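Local coordinates for glycerate dehydrogenase (Bacillus sp. 5mfcol3.1, PDB 6P2I), which acts as an asymmetric reductase of acyclic imino acids, probably drawing hydride from NADPH to give amino acids such as arginine, at residues I70-S75 / E284-E289; P95-Q100 / S275-Y280. One frame throughout, in Å; residues are numbered along the deposited sequence.

Interaction 1: residues I70-S75 / E284-E289. With DAR (D-arginine), chain D.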
loop_
_atom_site.group_PDB
_atom_site.type_symbol
_atom_site.label_atom_id
_atom_site.label_comp_id
_atom_site.label_asym_id
_atom_site.label_seq_id
_atom_site.Cartn_x
_atom_site.Cartn_y
_atom_site.Cartn_z
ATOM N N ILE A 70 -29.817 -13.740 -9.507
ATOM C CA ILE A 70 -28.375 -13.532 -9.584
ATOM C C ILE A 70 -28.032 -12.335 -8.713
ATOM O O ILE A 70 -28.583 -11.245 -8.916
ATOM C CB ILE A 70 -27.917 -13.285 -11.028
ATOM C CG1 ILE A 70 -28.278 -14.476 -11.921
ATOM C CG2 ILE A 70 -26.411 -12.938 -11.068
ATOM C CD1 ILE A 70 -28.246 -14.145 -13.398
ATOM N N THR A 71 -27.121 -12.523 -7.751
ATOM C CA THR A 71 -26.534 -11.373 -7.079
ATOM C C THR A 71 -25.382 -10.881 -7.937
ATOM O O THR A 71 -24.586 -11.691 -8.421
ATOM C CB THR A 71 -26.042 -11.711 -5.665
ATOM O OG1 THR A 71 -24.977 -12.678 -5.716
ATOM C CG2 THR A 71 -27.201 -12.227 -4.802
ATOM N N ILE A 72 -25.345 -9.569 -8.192
ATOM C CA ILE A 72 -24.216 -8.991 -8.904
ATOM C C ILE A 72 -22.983 -9.039 -8.028
ATOM O O ILE A 72 -21.865 -8.940 -8.534
ATOM C CB ILE A 72 -24.518 -7.547 -9.358
ATOM C CG1 ILE A 72 -23.615 -7.149 -10.539
ATOM C CG2 ILE A 72 -24.337 -6.574 -8.204
ATOM C CD1 ILE A 72 -23.888 -7.948 -11.801
ATOM N N THR A 73 -23.172 -9.226 -6.729
ATOM C CA THR A 73 -22.112 -9.263 -5.734
ATOM C C THR A 73 -21.587 -10.679 -5.540
ATOM O O THR A 73 -22.238 -11.665 -5.892
ATOM C CB THR A 73 -22.646 -8.741 -4.404
ATOM O OG1 THR A 73 -23.804 -9.507 -4.036
ATOM C CG2 THR A 73 -23.032 -7.282 -4.537
ATOM N N THR A 74 -20.378 -10.775 -4.962
ATOM C CA THR A 74 -19.931 -12.068 -4.449
ATOM C C THR A 74 -20.658 -12.420 -3.161
ATOM O O THR A 74 -21.004 -13.585 -2.924
ATOM C CB THR A 74 -18.419 -12.036 -4.221
ATOM O OG1 THR A 74 -17.787 -11.776 -5.470
ATOM C CG2 THR A 74 -17.919 -13.374 -3.640
ATOM N N SER A 75 -20.900 -11.426 -2.314
ATOM C CA SER A 75 -21.669 -11.653 -1.101
ATOM C C SER A 75 -23.132 -11.936 -1.434
ATOM O O SER A 75 -23.677 -11.442 -2.425
ATOM C CB SER A 75 -21.561 -10.439 -0.176
ATOM O OG SER A 75 -22.656 -10.351 0.709
ATOM N N GLU A 284 -15.434 -4.942 -15.102
ATOM C CA GLU A 284 -15.633 -5.627 -16.377
ATOM C C GLU A 284 -15.845 -7.121 -16.159
ATOM O O GLU A 284 -16.763 -7.718 -16.738
ATOM C CB GLU A 284 -14.455 -5.371 -17.320
ATOM C CG GLU A 284 -14.859 -5.310 -18.791
ATOM C CD GLU A 284 -15.772 -4.126 -19.123
ATOM O OE1 GLU A 284 -15.854 -3.173 -18.315
ATOM O OE2 GLU A 284 -16.401 -4.141 -20.203
ATOM N N LYS A 285 -15.005 -7.743 -15.330
ATOM C CA LYS A 285 -15.196 -9.153 -15.010
ATOM C C LYS A 285 -16.567 -9.397 -14.405
ATOM O O LYS A 285 -17.176 -10.445 -14.641
ATOM C CB LYS A 285 -14.111 -9.631 -14.046
ATOM C CG LYS A 285 -12.795 -9.946 -14.718
ATOM C CD LYS A 285 -11.709 -10.177 -13.654
ATOM C CE LYS A 285 -10.533 -10.959 -14.188
ATOM N NZ LYS A 285 -9.579 -11.251 -13.077
ATOM N N ASN A 286 -17.058 -8.441 -13.606
ATOM C CA ASN A 286 -18.383 -8.560 -13.007
ATOM C C ASN A 286 -19.435 -8.736 -14.093
ATOM O O ASN A 286 -20.354 -9.556 -13.958
ATOM C CB ASN A 286 -18.648 -7.309 -12.159
ATOM C CG ASN A 286 -19.748 -7.482 -11.100
ATOM O OD1 ASN A 286 -20.019 -6.542 -10.343
ATOM N ND2 ASN A 286 -20.389 -8.653 -11.049
ATOM N N MET A 287 -19.291 -7.989 -15.191
ATOM C CA MET A 287 -20.218 -8.110 -16.315
ATOM C C MET A 287 -20.071 -9.458 -17.002
ATOM O O MET A 287 -21.075 -10.073 -17.389
ATOM C CB MET A 287 -19.981 -6.975 -17.310
ATOM C CG MET A 287 -20.171 -5.575 -16.736
ATOM S SD MET A 287 -21.851 -5.270 -16.139
ATOM C CE MET A 287 -21.698 -5.571 -14.379
ATOM N N TYR A 288 -18.831 -9.928 -17.179
ATOM C CA TYR A 288 -18.634 -11.234 -17.802
ATOM C C TYR A 288 -19.282 -12.336 -16.975
ATOM O O TYR A 288 -19.859 -13.280 -17.533
ATOM C CB TYR A 288 -17.147 -11.549 -17.978
ATOM C CG TYR A 288 -16.305 -10.565 -18.767
ATOM C CD1 TYR A 288 -16.849 -9.752 -19.740
ATOM C CD2 TYR A 288 -14.928 -10.485 -18.546
ATOM C CE1 TYR A 288 -16.056 -8.861 -20.470
ATOM C CE2 TYR A 288 -14.131 -9.606 -19.256
ATOM C CZ TYR A 288 -14.694 -8.793 -20.218
ATOM O OH TYR A 288 -13.884 -7.920 -20.923
ATOM N N GLU A 289 -19.182 -12.243 -15.643
ATOM C CA GLU A 289 -19.781 -13.256 -14.772
ATOM C C GLU A 289 -21.300 -13.194 -14.816
ATOM O O GLU A 289 -21.965 -14.233 -14.876
ATOM C CB GLU A 289 -19.289 -13.088 -13.333
ATOM C CG GLU A 289 -17.848 -13.590 -13.152
ATOM C CD GLU A 289 -17.335 -13.516 -11.718
ATOM O OE1 GLU A 289 -17.805 -12.663 -10.943
ATOM O OE2 GLU A 289 -16.429 -14.307 -11.382
HETATM N N DAR D . -19.916 -6.619 -1.118
HETATM C CA DAR D . -18.949 -6.891 -2.181
HETATM C CB DAR D . -18.817 -5.701 -3.144
HETATM C CG DAR D . -20.113 -5.373 -3.893
HETATM C CD DAR D . -19.854 -4.496 -5.114
HETATM N NE DAR D . -21.015 -4.230 -5.964
HETATM C CZ DAR D . -21.026 -4.603 -7.247
HETATM N NH1 DAR D . -20.236 -5.597 -7.667
HETATM N NH2 DAR D . -21.824 -3.998 -8.127
HETATM C C DAR D . -19.288 -8.188 -2.893
HETATM O O DAR D . -19.016 -8.382 -4.094
HETATM O OXT DAR D . -19.840 -9.066 -2.231
#

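Interaction 2: residues P95-Q100 / S275-Y280. With DAR (D-arginine), chain D; NAP (NADP nicotinamide-adenine-dinucleotide phosphate), chain C; EDO (1,2-ethanediol), chain I.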
loop_
_atom_site.group_PDB
_atom_site.type_symbol
_atom_site.label_atom_id
_atom_site.label_comp_id
_atom_site.label_asym_id
_atom_site.label_seq_id
_atom_site.Cartn_x
_atom_site.Cartn_y
_atom_site.Cartn_z
ATOM N N PRO A 95 -18.725 -14.770 -8.599
ATOM C CA PRO A 95 -17.860 -15.257 -7.517
ATOM C C PRO A 95 -16.429 -14.762 -7.512
ATOM O O PRO A 95 -15.783 -14.883 -6.470
ATOM C CB PRO A 95 -17.870 -16.770 -7.737
ATOM C CG PRO A 95 -18.047 -16.927 -9.210
ATOM C CD PRO A 95 -18.956 -15.799 -9.633
ATOM N N GLN A 96 -15.890 -14.293 -8.636
ATOM C CA GLN A 96 -14.450 -14.016 -8.673
ATOM C C GLN A 96 -14.071 -12.645 -9.214
ATOM O O GLN A 96 -12.880 -12.311 -9.211
ATOM C CB GLN A 96 -13.725 -15.092 -9.499
ATOM C CG GLN A 96 -14.006 -16.513 -9.056
ATOM C CD GLN A 96 -12.994 -17.512 -9.589
ATOM O OE1 GLN A 96 -11.872 -17.148 -9.960
ATOM N NE2 GLN A 96 -13.378 -18.783 -9.613
ATOM N N TYR A 97 -15.038 -11.836 -9.657
ATOM C CA TYR A 97 -14.721 -10.613 -10.386
ATOM C C TYR A 97 -13.780 -9.694 -9.617
ATOM O O TYR A 97 -12.961 -9.007 -10.232
ATOM C CB TYR A 97 -16.018 -9.852 -10.736
ATOM C CG TYR A 97 -16.739 -9.279 -9.530
ATOM C CD1 TYR A 97 -17.588 -10.072 -8.749
ATOM C CD2 TYR A 97 -16.591 -7.945 -9.177
ATOM C CE1 TYR A 97 -18.232 -9.544 -7.634
ATOM C CE2 TYR A 97 -17.226 -7.419 -8.063
ATOM C CZ TYR A 97 -18.040 -8.221 -7.299
ATOM O OH TYR A 97 -18.672 -7.684 -6.197
ATOM N N SER A 98 -13.885 -9.642 -8.289
ATOM C CA SER A 98 -13.166 -8.612 -7.548
ATOM C C SER A 98 -11.924 -9.117 -6.823
ATOM O O SER A 98 -11.273 -8.322 -6.145
ATOM C CB SER A 98 -14.086 -7.939 -6.519
ATOM O OG SER A 98 -14.261 -8.776 -5.388
ATOM N N LYS A 99 -11.585 -10.399 -6.932
ATOM C CA LYS A 99 -10.609 -10.950 -5.988
ATOM C C LYS A 99 -9.247 -10.269 -6.101
ATOM O O LYS A 99 -8.578 -10.061 -5.081
ATOM C CB LYS A 99 -10.488 -12.470 -6.133
ATOM C CG LYS A 99 -9.888 -13.034 -7.414
ATOM C CD LYS A 99 -9.940 -14.576 -7.352
ATOM C CE LYS A 99 -9.339 -15.211 -8.612
ATOM N NZ LYS A 99 -9.145 -16.691 -8.479
ATOM N N GLN A 100 -8.827 -9.892 -7.314
ATOM C CA GLN A 100 -7.541 -9.195 -7.431
ATOM C C GLN A 100 -7.637 -7.775 -6.884
ATOM O O GLN A 100 -6.723 -7.307 -6.187
ATOM C CB GLN A 100 -7.066 -9.177 -8.887
ATOM C CG GLN A 100 -5.695 -8.518 -9.071
ATOM C CD GLN A 100 -4.574 -9.370 -8.513
ATOM O OE1 GLN A 100 -4.667 -10.603 -8.480
ATOM N NE2 GLN A 100 -3.494 -8.717 -8.072
ATOM N N SER A 275 -14.864 0.575 -1.143
ATOM C CA SER A 275 -14.311 0.766 -2.481
ATOM C C SER A 275 -13.258 -0.278 -2.862
ATOM O O SER A 275 -12.661 -0.170 -3.938
ATOM C CB SER A 275 -13.717 2.176 -2.596
ATOM O OG SER A 275 -12.788 2.402 -1.535
ATOM N N ALA A 276 -13.035 -1.291 -2.015
ATOM C CA ALA A 276 -11.970 -2.268 -2.250
ATOM C C ALA A 276 -12.083 -2.934 -3.613
ATOM O O ALA A 276 -11.067 -3.230 -4.260
ATOM C CB ALA A 276 -11.989 -3.331 -1.152
ATOM N N TRP A 277 -13.310 -3.203 -4.056
ATOM C CA TRP A 277 -13.523 -3.997 -5.255
ATOM C C TRP A 277 -13.416 -3.217 -6.547
ATOM O O TRP A 277 -13.382 -3.840 -7.615
ATOM C CB TRP A 277 -14.916 -4.623 -5.232
ATOM C CG TRP A 277 -16.045 -3.617 -5.469
ATOM C CD1 TRP A 277 -16.564 -2.725 -4.564
ATOM C CD2 TRP A 277 -16.781 -3.426 -6.680
ATOM N NE1 TRP A 277 -17.575 -1.993 -5.141
ATOM C CE2 TRP A 277 -17.729 -2.405 -6.440
ATOM C CE3 TRP A 277 -16.736 -4.023 -7.945
ATOM C CZ2 TRP A 277 -18.643 -1.980 -7.416
ATOM C CZ3 TRP A 277 -17.637 -3.595 -8.917
ATOM C CH2 TRP A 277 -18.581 -2.584 -8.645
ATOM N N TYR A 278 -13.452 -1.883 -6.507
ATOM C CA TYR A 278 -13.898 -1.156 -7.698
ATOM C C TYR A 278 -12.716 -0.776 -8.588
ATOM O O TYR A 278 -12.327 0.385 -8.695
ATOM C CB TYR A 278 -14.715 0.072 -7.309
ATOM C CG TYR A 278 -15.562 0.590 -8.454
ATOM C CD1 TYR A 278 -16.289 -0.287 -9.253
ATOM C CD2 TYR A 278 -15.621 1.948 -8.749
ATOM C CE1 TYR A 278 -17.059 0.162 -10.307
ATOM C CE2 TYR A 278 -16.399 2.415 -9.811
ATOM C CZ TYR A 278 -17.115 1.513 -10.582
ATOM O OH TYR A 278 -17.882 1.958 -11.626
ATOM N N SER A 279 -12.185 -1.785 -9.278
ATOM C CA SER A 279 -11.199 -1.579 -10.329
ATOM C C SER A 279 -11.846 -1.687 -11.708
ATOM O O SER A 279 -12.908 -2.294 -11.878
ATOM C CB SER A 279 -10.050 -2.589 -10.226
ATOM O OG SER A 279 -10.505 -3.903 -10.539
ATOM N N TYR A 280 -11.182 -1.087 -12.701
ATOM C CA TYR A 280 -11.619 -1.269 -14.084
ATOM C C TYR A 280 -11.708 -2.744 -14.437
ATOM O O TYR A 280 -12.650 -3.178 -15.114
ATOM C CB TYR A 280 -10.657 -0.586 -15.051
ATOM C CG TYR A 280 -10.679 0.921 -15.021
ATOM C CD1 TYR A 280 -11.646 1.636 -15.718
ATOM C CD2 TYR A 280 -9.734 1.625 -14.296
ATOM C CE1 TYR A 280 -11.652 3.027 -15.700
ATOM C CE2 TYR A 280 -9.729 3.007 -14.269
ATOM C CZ TYR A 280 -10.701 3.702 -14.964
ATOM O OH TYR A 280 -10.695 5.079 -14.933
HETATM N N DAR D . -19.916 -6.619 -1.118
HETATM C CA DAR D . -18.949 -6.891 -2.181
HETATM C CB DAR D . -18.817 -5.701 -3.144
HETATM C CG DAR D . -20.113 -5.373 -3.893
HETATM C CD DAR D . -19.854 -4.496 -5.114
HETATM N NE DAR D . -21.015 -4.230 -5.964
HETATM C CZ DAR D . -21.026 -4.603 -7.247
HETATM N NH1 DAR D . -20.236 -5.597 -7.667
HETATM N NH2 DAR D . -21.824 -3.998 -8.127
HETATM C C DAR D . -19.288 -8.188 -2.893
HETATM O O DAR D . -19.016 -8.382 -4.094
HETATM O OXT DAR D . -19.840 -9.066 -2.231
HETATM P PA NAP C . -14.983 -17.773 -0.774
HETATM O O1A NAP C . -16.341 -18.407 -0.562
HETATM O O2A NAP C . -14.165 -18.155 -1.973
HETATM O O5B NAP C . -14.102 -18.075 0.525
HETATM C C5B NAP C . -14.660 -18.001 1.832
HETATM C C4B NAP C . -13.623 -18.558 2.799
HETATM O O4B NAP C . -14.139 -18.397 4.123
HETATM C C3B NAP C . -13.388 -20.058 2.602
HETATM O O3B NAP C . -12.039 -20.379 2.997
HETATM C C2B NAP C . -14.330 -20.694 3.595
HETATM O O2B NAP C . -13.913 -21.987 4.008
HETATM C C1B NAP C . -14.189 -19.694 4.728
HETATM N N9A NAP C . -15.295 -19.820 5.690
HETATM C C8A NAP C . -16.615 -19.825 5.417
HETATM N N7A NAP C . -17.329 -19.984 6.558
HETATM C C5A NAP C . -16.444 -20.101 7.565
HETATM C C6A NAP C . -16.517 -20.289 9.028
HETATM N N6A NAP C . -17.716 -20.394 9.649
HETATM N N1A NAP C . -15.353 -20.347 9.707
HETATM C C2A NAP C . -14.150 -20.241 9.102
HETATM N N3A NAP C . -13.995 -20.068 7.775
HETATM C C4A NAP C . -15.103 -19.994 6.984
HETATM O O3 NAP C . -15.240 -16.183 -0.659
HETATM P PN NAP C . -14.374 -14.999 -1.318
HETATM O O1N NAP C . -14.649 -14.916 -2.798
HETATM O O2N NAP C . -12.934 -15.110 -0.867
HETATM O O5D NAP C . -15.076 -13.728 -0.631
HETATM C C5D NAP C . -15.068 -13.585 0.794
HETATM C C4D NAP C . -15.882 -12.367 1.211
HETATM O O4D NAP C . -15.247 -11.189 0.722
HETATM C C3D NAP C . -17.273 -12.295 0.600
HETATM O O3D NAP C . -18.231 -13.096 1.308
HETATM C C2D NAP C . -17.575 -10.805 0.666
HETATM O O2D NAP C . -18.328 -10.523 1.853
HETATM C C1D NAP C . -16.200 -10.134 0.718
HETATM N N1N NAP C . -16.005 -9.265 -0.449
HETATM C C2N NAP C . -15.710 -7.966 -0.262
HETATM C C3N NAP C . -15.537 -7.106 -1.343
HETATM C C7N NAP C . -15.234 -5.646 -1.112
HETATM O O7N NAP C . -15.394 -4.852 -2.027
HETATM N N7N NAP C . -14.854 -5.221 0.102
HETATM C C4N NAP C . -15.674 -7.614 -2.637
HETATM C C5N NAP C . -15.991 -8.963 -2.809
HETATM C C6N NAP C . -16.144 -9.770 -1.686
HETATM P P2B NAP C . -14.286 -23.338 3.206
HETATM O O1X NAP C . -15.798 -23.324 3.059
HETATM O O2X NAP C . -13.587 -23.219 1.878
HETATM O O3X NAP C . -13.714 -24.424 4.077
HETATM C C1 EDO I . -1.868 -12.088 -7.138
HETATM O O1 EDO I . -2.753 -12.376 -8.236
HETATM C C2 EDO I . -0.609 -11.401 -7.655
HETATM O O2 EDO I . -0.900 -10.050 -8.039
#

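Interaction 1: residues I70-S75 / E284-E289
Asn286 and Ile72 meet through a hydrogen bond and through the packing of the Ile72 side chain against the amide, a compact example of a carboxamide shared between protein and ligand. The hydrogen bonds come first. Asn286 ND2 gives its N-H to Ile72 O over 2.9 Å, in the carbonyl plane and on a lone pair, while the acceptor lies close to the plane of the amide. At the other end of the same group, Asn286 OD1 takes an N-H from NH1 of the bound D-arginine at 2.8 Å, nearly straight at 171°. With CG anti to the backbone N (chi1 -160°), the amide extends from helix 280-298 to both partners. The carboxylate of the ligand is held by successive backbone amides: Thr74 N donates to DAR O at 2.9 Å and Ser75 N to DAR OXT at 2.6 Å.

Van der Waals contacts surround these bonds. Ile72 crosses Asn286 at about a right angle, its CG1 3.6 Å from ND2, and its CD1 makes an apolar contact with CE of the bent Met287 chain at 4.1 Å. Thr73 CG2 lies 3.5 Å from DAR CG. Were Asn286 an alanine, Ile72 O and the ligand's NH1 would probably both lose this partner, and the guanidinium would be less firmly placed. Gripped at both ends, the amide has its flip state fixed, with oxygen toward the cationic ligand and nitrogen toward the loop.

Interaction 2: residues P95-Q100 / S275-Y280
The pocket where D-arginine lies beside the nicotinamide of NADP is walled here by Tyr97 and Trp277, a case of two aromatic side chains from distant loops shaping one substrate site. Tyr97 CE2 comes within 3.4 Å of Trp277 CE3, which sits at the edge of the tyrosine ring, near its plane. The Tyr97 ring and the six-membered ring of Trp277 have centroids 5.8 Å apart and planes at 81°, an oblique pairing. Both side chains place CG between the backbone N and the carbonyl carbon (chi1 68° for Tyr97, 72° for Trp277), which turns the rings into the pocket.

The ligand spreads over the indole: DAR CD rides above one face, 3.3 Å from Trp277 CE2, and the guanidinium carbon DAR CZ lies 3.5 Å from Trp277 CH2. Tyr278 CD1 lies against the opposite face, toward its rim. DAR NH1 also donates to Tyr97 OH, although the position of this hydroxyl is less certain.

Ser98 and Trp277 pack by their CB atoms at 3.7 Å. Both also border the cofactor, Ser98 OG standing 3.1 Å from NAP C5N of the nicotinamide ring and Trp277 CB 3.2 Å from the carboxamide oxygen O7N.

Segment 95-100 contains a type I turn, Gln96 to Lys99, running into helix 99-114, and its side chains pack on helix 152-163. Segment 275-280 follows strand 269-271; its own type I turn, Ser275 to Tyr278, leads to Ser279, the N-cap of helix 280-298. The second subunit closes in on this loop, where its Tyr132 meets Trp277 edge-to-face and its Arg115 hydrogen-bonds to Ala276 O.

Interactions 1 and 2 lie about 9 Å apart, centre to centre, and touch the same D-arginine, illustrating how one site can be assembled from four separate pieces of chain. In sequence order come 70-75, 95-100, 275-280 and 284-289, so the pairing of interaction 2 falls within the span bracketed by interaction 1. Strand 68-71 belongs to the five-stranded parallel sheet, whereas strand 269-271 ends the seven-stranded sheet of Rossmann type. Helix 280-298 serves both contacts, since segment 275-280 leads into it and Glu289 on it probably hydrogen-bonds back to Gln96 N. Loops that follow strands of the two sheets thus meet, with helix 280-298, round ligand and cofactor.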